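Local coordinates for protein peroxinectin A (Dictyostelium discoideum, PDB 6ERC) that is a secreted haem peroxidase that uses hydrogen peroxide to oxidise phenolic donors, and also iodide and thiocyanate, at residues N199-D204 / F332-L337; Q205-S208 / G214-N217. All blocks are in the same frame, centred on the assembly; numbering follows the deposited sequence.

Interaction 1: residues N199-D204 / F332-L337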
loop_
_atom_site.group_PDB
_atom_site.type_symbol
_atom_site.label_atom_id
_atom_site.label_comp_id
_atom_site.label_asym_id
_atom_site.label_seq_id
_atom_site.Cartn_x
_atom_site.Cartn_y
_atom_site.Cartn_z
ATOM N N ASN A 199 15.269 5.810 10.024
ATOM C CA ASN A 199 15.992 6.105 11.262
ATOM C C ASN A 199 16.686 7.464 11.188
ATOM O O ASN A 199 17.830 7.628 11.622
ATOM C CB ASN A 199 16.999 4.999 11.579
ATOM C CG ASN A 199 17.407 4.981 13.042
ATOM O OD1 ASN A 199 17.232 5.968 13.764
ATOM N ND2 ASN A 199 17.959 3.857 13.487
ATOM N N LEU A 200 15.986 8.451 10.621
ATOM C CA LEU A 200 16.504 9.815 10.620
ATOM C C LEU A 200 16.252 10.503 11.955
ATOM O O LEU A 200 17.140 11.183 12.484
ATOM C CB LEU A 200 15.874 10.627 9.485
ATOM C CG LEU A 200 16.659 10.711 8.170
ATOM C CD1 LEU A 200 16.610 9.393 7.422
ATOM C CD2 LEU A 200 16.121 11.839 7.295
ATOM N N PHE A 201 15.062 10.330 12.515
ATOM C CA PHE A 201 14.659 10.974 13.751
ATOM C C PHE A 201 14.425 9.926 14.834
ATOM O O PHE A 201 14.147 8.759 14.532
ATOM C CB PHE A 201 13.378 11.798 13.539
ATOM C CG PHE A 201 13.503 12.849 12.467
ATOM C CD1 PHE A 201 13.410 12.506 11.124
ATOM C CD2 PHE A 201 13.710 14.180 12.802
ATOM C CE1 PHE A 201 13.527 13.469 10.135
ATOM C CE2 PHE A 201 13.827 15.149 11.819
ATOM C CZ PHE A 201 13.736 14.794 10.486
ATOM N N PRO A 202 14.535 10.304 16.108
ATOM C CA PRO A 202 14.257 9.343 17.178
ATOM C C PRO A 202 12.778 8.997 17.232
ATOM O O PRO A 202 11.911 9.823 16.934
ATOM C CB PRO A 202 14.707 10.081 18.443
ATOM C CG PRO A 202 14.517 11.520 18.108
ATOM C CD PRO A 202 14.862 11.638 16.643
ATOM N N ILE A 203 12.497 7.753 17.634
ATOM C CA ILE A 203 11.136 7.228 17.532
ATOM C C ILE A 203 10.161 8.052 18.366
ATOM O O ILE A 203 8.980 8.163 18.014
ATOM C CB ILE A 203 11.113 5.736 17.929
ATOM C CG1 ILE A 203 11.947 4.923 16.931
ATOM C CG2 ILE A 203 9.675 5.204 17.971
ATOM C CD1 ILE A 203 12.155 3.468 17.314
ATOM N N ASP A 204 10.623 8.652 19.468
ATOM C CA ASP A 204 9.715 9.438 20.298
ATOM C C ASP A 204 9.208 10.691 19.593
ATOM O O ASP A 204 8.304 11.349 20.120
ATOM C CB ASP A 204 10.380 9.833 21.621
ATOM C CG ASP A 204 11.672 10.598 21.423
ATOM O OD1 ASP A 204 12.576 10.063 20.751
ATOM O OD2 ASP A 204 11.782 11.732 21.939
ATOM N N PHE A 332 10.031 9.239 6.886
ATOM C CA PHE A 332 9.927 9.214 8.345
ATOM C C PHE A 332 10.388 10.539 8.947
ATOM O O PHE A 332 11.251 10.589 9.826
ATOM C CB PHE A 332 10.719 8.039 8.920
ATOM C CG PHE A 332 10.231 6.701 8.446
ATOM C CD1 PHE A 332 9.344 5.961 9.210
ATOM C CD2 PHE A 332 10.645 6.189 7.228
ATOM C CE1 PHE A 332 8.888 4.733 8.772
ATOM C CE2 PHE A 332 10.191 4.962 6.786
ATOM C CZ PHE A 332 9.311 4.233 7.560
ATOM N N ASN A 333 9.791 11.626 8.464
ATOM C CA ASN A 333 10.137 12.978 8.899
ATOM C C ASN A 333 8.897 13.667 9.451
ATOM O O ASN A 333 8.051 14.140 8.672
ATOM C CB ASN A 333 10.725 13.785 7.743
ATOM C CG ASN A 333 11.068 15.205 8.143
ATOM O OD1 ASN A 333 11.184 15.519 9.328
ATOM N ND2 ASN A 333 11.230 16.076 7.152
ATOM N N PRO A 334 8.735 13.747 10.776
ATOM C CA PRO A 334 7.570 14.460 11.326
ATOM C C PRO A 334 7.595 15.959 11.079
ATOM O O PRO A 334 6.524 16.580 11.064
ATOM C CB PRO A 334 7.640 14.146 12.830
ATOM C CG PRO A 334 8.524 12.942 12.942
ATOM C CD PRO A 334 9.509 13.066 11.827
ATOM N N HIS A 335 8.772 16.564 10.889
ATOM C CA HIS A 335 8.840 18.008 10.687
ATOM C C HIS A 335 8.009 18.467 9.498
ATOM O O HIS A 335 7.669 19.653 9.415
ATOM C CB HIS A 335 10.292 18.447 10.497
ATOM C CG HIS A 335 11.073 18.490 11.771
ATOM N ND1 HIS A 335 11.654 19.645 12.249
ATOM C CD2 HIS A 335 11.358 17.523 12.674
ATOM C CE1 HIS A 335 12.270 19.386 13.389
ATOM N NE2 HIS A 335 12.105 18.105 13.669
ATOM N N ALA A 336 7.674 17.561 8.578
ATOM C CA ALA A 336 6.858 17.932 7.430
ATOM C C ALA A 336 5.478 18.433 7.836
ATOM O O ALA A 336 4.827 19.120 7.041
ATOM C CB ALA A 336 6.720 16.741 6.484
ATOM N N LEU A 337 5.015 18.107 9.043
ATOM C CA LEU A 337 3.725 18.569 9.537
ATOM C C LEU A 337 3.848 19.735 10.513
ATOM O O LEU A 337 2.862 20.084 11.168
ATOM C CB LEU A 337 2.970 17.416 10.206
ATOM C CG LEU A 337 2.672 16.179 9.354
ATOM C CD1 LEU A 337 1.866 15.162 10.153
ATOM C CD2 LEU A 337 1.935 16.554 8.078
#

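Interaction 2: residues Q205-S208 / G214-N217. With HEM (protoporphyrin IX containing Fe), chain F.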
loop_
_atom_site.group_PDB
_atom_site.type_symbol
_atom_site.label_atom_id
_atom_site.label_comp_id
_atom_site.label_asym_id
_atom_site.label_seq_id
_atom_site.Cartn_x
_atom_site.Cartn_y
_atom_site.Cartn_z
ATOM N N GLN A 205 9.759 11.039 18.431
ATOM C CA GLN A 205 9.248 12.150 17.639
ATOM C C GLN A 205 8.286 11.708 16.544
ATOM O O GLN A 205 7.671 12.566 15.902
ATOM C CB GLN A 205 10.408 12.933 17.010
ATOM C CG GLN A 205 11.267 13.688 18.021
ATOM C CD GLN A 205 12.517 14.305 17.403
ATOM O OE1 GLN A 205 13.553 14.419 18.064
ATOM N NE2 GLN A 205 12.426 14.708 16.136
ATOM N N LEU A 206 8.137 10.404 16.316
ATOM C CA LEU A 206 7.195 9.909 15.324
ATOM C C LEU A 206 5.778 9.902 15.882
ATOM O O LEU A 206 5.559 9.779 17.091
ATOM C CB LEU A 206 7.569 8.494 14.877
ATOM C CG LEU A 206 8.960 8.287 14.276
ATOM C CD1 LEU A 206 9.138 6.823 13.898
ATOM C CD2 LEU A 206 9.189 9.186 13.067
ATOM N N TYR A 207 4.809 10.028 14.982
ATOM C CA TYR A 207 3.409 9.988 15.371
ATOM C C TYR A 207 2.953 8.546 15.551
ATOM O O TYR A 207 3.359 7.654 14.804
ATOM C CB TYR A 207 2.546 10.695 14.326
ATOM C CG TYR A 207 2.813 12.183 14.243
ATOM C CD1 TYR A 207 2.230 13.064 15.146
ATOM C CD2 TYR A 207 3.654 12.706 13.266
ATOM C CE1 TYR A 207 2.472 14.420 15.079
ATOM C CE2 TYR A 207 3.902 14.064 13.191
ATOM C CZ TYR A 207 3.307 14.917 14.101
ATOM O OH TYR A 207 3.550 16.268 14.033
ATOM N N SER A 208 2.111 8.325 16.558
ATOM C CA SER A 208 1.622 6.994 16.905
ATOM C C SER A 208 0.241 6.794 16.286
ATOM O O SER A 208 -0.744 7.386 16.743
ATOM C CB SER A 208 1.577 6.825 18.422
ATOM O OG SER A 208 2.845 7.095 18.997
ATOM N N GLY A 214 3.079 4.162 9.304
ATOM C CA GLY A 214 2.299 5.350 9.007
ATOM C C GLY A 214 3.154 6.583 8.800
ATOM O O GLY A 214 2.751 7.509 8.091
ATOM N N ASN A 215 4.339 6.617 9.408
ATOM C CA ASN A 215 5.246 7.746 9.249
ATOM C C ASN A 215 6.044 7.695 7.953
ATOM O O ASN A 215 6.870 8.587 7.731
ATOM C CB ASN A 215 6.219 7.810 10.428
ATOM C CG ASN A 215 5.522 8.066 11.750
ATOM O OD1 ASN A 215 5.383 9.211 12.182
ATOM N ND2 ASN A 215 5.085 6.995 12.402
ATOM N N GLU A 216 5.820 6.687 7.101
ATOM C CA GLU A 216 6.643 6.514 5.904
ATOM C C GLU A 216 6.818 7.832 5.159
ATOM O O GLU A 216 7.940 8.206 4.798
ATOM C CB GLU A 216 6.026 5.451 4.989
ATOM C CG GLU A 216 7.002 4.841 3.970
ATOM C CD GLU A 216 7.091 5.615 2.659
ATOM O OE1 GLU A 216 6.494 6.706 2.557
ATOM O OE2 GLU A 216 7.760 5.121 1.723
ATOM N N ASN A 217 5.728 8.554 4.924
ATOM C CA ASN A 217 5.825 9.863 4.295
ATOM C C ASN A 217 4.735 10.763 4.855
ATOM O O ASN A 217 3.724 10.275 5.375
ATOM C CB ASN A 217 5.716 9.773 2.768
ATOM C CG ASN A 217 4.345 9.342 2.303
ATOM O OD1 ASN A 217 3.450 10.170 2.134
ATOM N ND2 ASN A 217 4.173 8.045 2.080
HETATM C CHA HEM F . 5.544 -2.179 -0.051
HETATM C CHB HEM F . 7.673 2.142 0.366
HETATM C CHC HEM F . 4.101 4.133 -2.267
HETATM C CHD HEM F . 2.114 -0.242 -2.878
HETATM C C1A HEM F . 6.457 -1.194 0.234
HETATM C C2A HEM F . 7.742 -1.390 0.856
HETATM C C3A HEM F . 8.340 -0.200 0.973
HETATM C C4A HEM F . 7.440 0.792 0.429
HETATM C CMA HEM F . 9.729 0.090 1.583
HETATM C CAA HEM F . 8.300 -2.757 1.282
HETATM C CBA HEM F . 9.479 -3.056 0.367
HETATM C CGA HEM F . 9.721 -4.542 0.310
HETATM O O1A HEM F . 8.828 -5.285 -0.173
HETATM O O2A HEM F . 10.815 -4.986 0.739
HETATM C C1B HEM F . 6.877 3.047 -0.292
HETATM C C2B HEM F . 7.122 4.467 -0.357
HETATM C C3B HEM F . 6.136 5.026 -1.079
HETATM C C4B HEM F . 5.236 3.968 -1.497
HETATM C CMB HEM F . 8.332 5.133 0.328
HETATM C CAB HEM F . 5.913 6.507 -1.464
HETATM C CBB HEM F . 6.776 7.481 -1.158
HETATM C C1C HEM F . 3.250 3.128 -2.675
HETATM C C2C HEM F . 2.063 3.283 -3.498
HETATM C C3C HEM F . 1.511 2.062 -3.664
HETATM C C4C HEM F . 2.340 1.116 -2.950
HETATM C CMC HEM F . 1.620 4.660 -4.036
HETATM C CAC HEM F . 0.254 1.571 -4.429
HETATM C CBC HEM F . -0.598 2.339 -5.111
HETATM C C1D HEM F . 2.843 -1.135 -2.132
HETATM C C2D HEM F . 2.520 -2.528 -1.926
HETATM C C3D HEM F . 3.475 -3.056 -1.155
HETATM C C4D HEM F . 4.423 -2.019 -0.830
HETATM C CMD HEM F . 1.299 -3.248 -2.533
HETATM C CAD HEM F . 3.577 -4.500 -0.635
HETATM C CBD HEM F . 2.626 -4.570 0.555
HETATM C CGD HEM F . 3.147 -5.507 1.617
HETATM O O1D HEM F . 3.968 -5.057 2.458
HETATM O O2D HEM F . 2.748 -6.699 1.642
HETATM N NA HEM F . 6.302 0.152 -0.013
HETATM N NB HEM F . 5.721 2.775 -0.996
HETATM N NC HEM F . 3.385 1.793 -2.360
HETATM N ND HEM F . 4.009 -0.859 -1.447
HETATM FE FE HEM F . 4.822 0.943 -1.179
#

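Interaction 1: residues N199-D204 / F332-L337
Phe-201 turns its ring toward 332-337 with CG anti to its own carbonyl carbon (chi1 -57°). His-335 has CG in the same relation to its backbone, and its imidazole comes to the CE2 side of the Phe-201 ring, obliquely. The two rings are nearly parallel, with planes at 29°. They are so offset that little of one ring lies over the other, with centroids 5.3 Å apart. They touch where Phe-201 CE2 meets His-335 CD2 at 3.5 Å. Pro-334 comes over one face of the phenyl ring. Its CD lies 4.2 Å from the Phe-201 centroid and 19° off the ring normal, a CH-pi contact displaced toward the rim. Nearer the backbone, Phe-201 CD1 is 3.2 Å from the carbonyl oxygen Phe-332 O. The side chain of Asn-333 also lies against the ring, with CB 3.7 Å from Phe-201 CE1. The model is too tight at its amide oxygen for that detail to carry weight. Phe-201 thus joins two loops of the animal haem peroxidase fold, one before helix 218-241 and one before helix 342-350. Without a hydrogen bond or salt bridge between the segments, the contact probably rests mainly on van der Waals packing.

Interaction 2: residues Q205-S208 / G214-N217
Asn-215 reaches across to the backbone of Tyr-207 and binds it twice. Its CB directs the side chain at 205-208, with CG anti to the carbonyl carbon (chi1 -64°). CG lies 3.8 Å from Leu-206 CB. At the tip, OD1 accepts a hydrogen bond from Tyr-207 N at 3.0 Å, with the donor tilted 15° from the carbonyl plane. ND2 gives the second bond, to Tyr-207 O at 3.0 Å. This one is straighter, 165° at the hydrogen, and lies in the amide plane of Asn-215. The two bonds fix the rotation of the amide and satisfy both its polar atoms in a buried place. A leucine here would probably leave Tyr-207 N and O without these partners and free the two loop segments to shift. Next along, Glu-216 OE2 is covalently bonded to the haem methyl CMB, an ester link as in mammalian peroxidases. Asn-217 ND2 donates a hydrogen bond to Glu-216 OE1 at 2.7 Å. Asn-217 is also the N-cap of helix 218-241, its OD1 taking Leu-220 N. Both segments belong to the loop between strand 182-184 and that helix, and the side chains of Tyr-207 and Asn-215 pack on Leu-221 of the helix.

How the interactions relate
The two contacts share one region of the chain, and their centres are 7 Å apart. Interaction 2 lies within the stretch of sequence that interaction 1 spans. Pro-334 joins them by packing: its CB is 3.8 Å from Tyr-207 CE2, and its CG is 3.8 Å from Leu-206 CD2. A probable backbone hydrogen bond, Phe-332 N to Glu-216 O at 3.1 Å, ties 332-337 to the residue that carries the haem. Interaction 1 is partly buried, whereas interaction 2 is buried. The Phe-332 side chain is about 7 Å from the haem and about 5 Å from that of Arg-213, the predicted transition state stabiliser.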